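Local coordinates for haloperoxidase (Corallina officinalis, PDB 1QHB), which catalyses the halogenation of organic substrates, using bromide and hydrogen peroxide, as a vanadate-dependent, calcium-binding homododecamer, at residues S250-G254 against N255-V259. Sequence-based numbering, arbitrary orientation.
Sequences SATVG and NKTLV
Ala251 and Leu258 form a hydrogen-bonded pair in a beta hairpin with a two-residue loop, a compact worked example of a type II' turn, from Val253 to Lys256, joining antiparallel strands. Gly254 takes the first corner, where the turn needs a positive phi that glycine accepts readily, and Asn255 the second. Leu258 N gives a hydrogen bond to Ala251 O (2.7 Å), whereas the bond from Ala251 N to Leu258 O is longer, 3.1 Å. Closing the turn, Val253 N hydrogen-bonds to Lys256 O at 2.8 Å, and the return bond from Lys256 N to Val253 O is 3.2 Å.

The side chain of Leu258 starts with CB 3.8 Å from Ala251 O. Its CG stands beside the backbone N (chi1 -58°), and from there the branches part: CD1 leans across the hairpin to Val253 CG2 at 4.4 Å, while CD2 lies along its own strand, 3.9 Å from Lys256 CG. On the other face, Thr252 OG1 and Thr257 OG1 remain 4.0 Å apart.

Ala251 and Leu258 also pack on Gly309 of a second subunit, and Val253 on its Arg308; Asn255 hydrogen-bonds to that subunit through its backbone. Four backbone bonds beside one loose apolar contact suggest that pairing within the hairpin rests mainly on the backbone, consistent with side chains taking part in the subunit interface.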
ATOM      1  N   SER A 250       3.369 -62.354  -3.827  1.00 13.50           N
ATOM      2  CA  SER A 250       4.638 -62.432  -4.541  1.00 16.40           C
ATOM      3  C   SER A 250       5.487 -61.318  -3.919  1.00 18.73           C
ATOM      4  O   SER A 250       5.095 -60.131  -4.038  1.00 23.02           O
ATOM      5  CB  SER A 250       4.422 -62.114  -6.021  1.00 16.06           C
ATOM      6  OG  SER A 250       3.889 -63.220  -6.704  1.00 20.18           O
ATOM      7  N   ALA A 251       6.603 -61.654  -3.317  1.00 16.73           N
ATOM      8  CA  ALA A 251       7.497 -60.658  -2.753  1.00 17.30           C
ATOM      9  C   ALA A 251       8.920 -61.185  -2.622  1.00 17.14           C
ATOM     10  O   ALA A 251       9.153 -62.384  -2.673  1.00 18.41           O
ATOM     11  CB  ALA A 251       7.096 -60.265  -1.331  1.00 10.85           C
ATOM     12  N   THR A 252       9.867 -60.297  -2.437  1.00 20.97           N
ATOM     13  CA  THR A 252      11.269 -60.683  -2.194  1.00 23.44           C
ATOM     14  C   THR A 252      11.507 -60.153  -0.789  1.00 23.47           C
ATOM     15  O   THR A 252      11.157 -59.020  -0.512  1.00 23.05           O
ATOM     16  CB  THR A 252      12.269 -60.110  -3.179  1.00 29.83           C
ATOM     17  OG1 THR A 252      11.831 -60.556  -4.481  1.00 34.75           O
ATOM     18  CG2 THR A 252      13.676 -60.635  -2.871  1.00 25.61           C
ATOM     19  N   VAL A 253      11.812 -61.052   0.111  1.00 22.86           N
ATOM     20  CA  VAL A 253      12.010 -60.725   1.499  1.00 21.38           C
ATOM     21  C   VAL A 253      13.448 -61.135   1.835  1.00 21.90           C
ATOM     22  O   VAL A 253      13.647 -62.279   2.255  1.00 20.08           O
ATOM     23  CB  VAL A 253      11.065 -61.495   2.424  1.00 25.98           C
ATOM     24  CG1 VAL A 253      11.224 -60.970   3.839  1.00 19.28           C
ATOM     25  CG2 VAL A 253       9.600 -61.404   2.016  1.00 20.44           C
ATOM     26  N   GLY A 254      14.339 -60.146   1.672  1.00 22.80           N
ATOM     27  CA  GLY A 254      15.745 -60.411   1.992  1.00 22.63           C
ATOM     28  C   GLY A 254      16.205 -61.352   0.882  1.00 25.06           C
ATOM     29  O   GLY A 254      16.069 -60.968  -0.262  1.00 24.05           O
ATOM     30  N   ASN A 255      16.688 -62.539   1.247  1.00 25.21           N
ATOM     31  CA  ASN A 255      17.170 -63.365   0.112  1.00 30.95           C
ATOM     32  C   ASN A 255      16.116 -64.340  -0.368  1.00 32.59           C
ATOM     33  O   ASN A 255      16.322 -65.056  -1.364  1.00 33.19           O
ATOM     34  CB  ASN A 255      18.473 -64.046   0.547  1.00 31.11           C
ATOM     35  CG  ASN A 255      18.300 -64.919   1.750  1.00 32.18           C
ATOM     36  OD1 ASN A 255      17.159 -65.282   2.069  1.00 35.30           O
ATOM     37  ND2 ASN A 255      19.353 -65.275   2.474  1.00 36.16           N
ATOM     38  N   LYS A 256      14.954 -64.386   0.258  1.00 30.97           N
ATOM     39  CA  LYS A 256      13.885 -65.280  -0.128  1.00 29.41           C
ATOM     40  C   LYS A 256      12.760 -64.737  -1.000  1.00 29.66           C
ATOM     41  O   LYS A 256      12.119 -63.740  -0.724  1.00 29.78           O
ATOM     42  CB  LYS A 256      13.210 -65.751   1.171  1.00 33.23           C
ATOM     43  CG  LYS A 256      12.148 -66.797   0.878  1.00 41.66           C
ATOM     44  CD  LYS A 256      11.530 -67.226   2.206  1.00 55.39           C
ATOM     45  CE  LYS A 256      11.242 -68.715   2.192  1.00 63.63           C
ATOM     46  NZ  LYS A 256      11.140 -69.243   3.586  1.00 74.15           N
ATOM     47  N   THR A 257      12.468 -65.474  -2.074  1.00 28.46           N
ATOM     48  CA  THR A 257      11.465 -65.116  -3.058  1.00 25.40           C
ATOM     49  C   THR A 257      10.171 -65.855  -2.802  1.00 25.43           C
ATOM     50  O   THR A 257      10.190 -67.091  -2.689  1.00 27.20           O
ATOM     51  CB  THR A 257      11.951 -65.350  -4.476  1.00 27.50           C
ATOM     52  OG1 THR A 257      13.019 -64.388  -4.705  1.00 40.43           O
ATOM     53  CG2 THR A 257      10.847 -65.121  -5.490  1.00 27.27           C
ATOM     54  N   LEU A 258       9.084 -65.094  -2.575  1.00 23.18           N
ATOM     55  CA  LEU A 258       7.811 -65.779  -2.311  1.00 19.71           C
ATOM     56  C   LEU A 258       6.931 -65.650  -3.528  1.00 18.56           C
ATOM     57  O   LEU A 258       7.029 -64.634  -4.201  1.00 20.91           O
ATOM     58  CB  LEU A 258       7.115 -65.199  -1.111  1.00 23.09           C
ATOM     59  CG  LEU A 258       7.792 -65.180   0.240  1.00 31.08           C
ATOM     60  CD1 LEU A 258       6.829 -64.717   1.327  1.00 34.39           C
ATOM     61  CD2 LEU A 258       8.302 -66.561   0.606  1.00 32.69           C
ATOM     62  N   VAL A 259       6.152 -66.655  -3.875  1.00 19.33           N
ATOM     63  CA  VAL A 259       5.317 -66.610  -5.075  1.00 17.63           C
ATOM     64  C   VAL A 259       3.856 -66.607  -4.653  1.00 19.27           C
ATOM     65  O   VAL A 259       3.442 -67.389  -3.793  1.00 21.05           O
ATOM     66  CB  VAL A 259       5.576 -67.760  -6.048  1.00 25.06           C
ATOM     67  CG1 VAL A 259       4.603 -67.731  -7.231  1.00 17.47           C
ATOM     68  CG2 VAL A 259       7.009 -67.679  -6.583  1.00 18.99           C
TER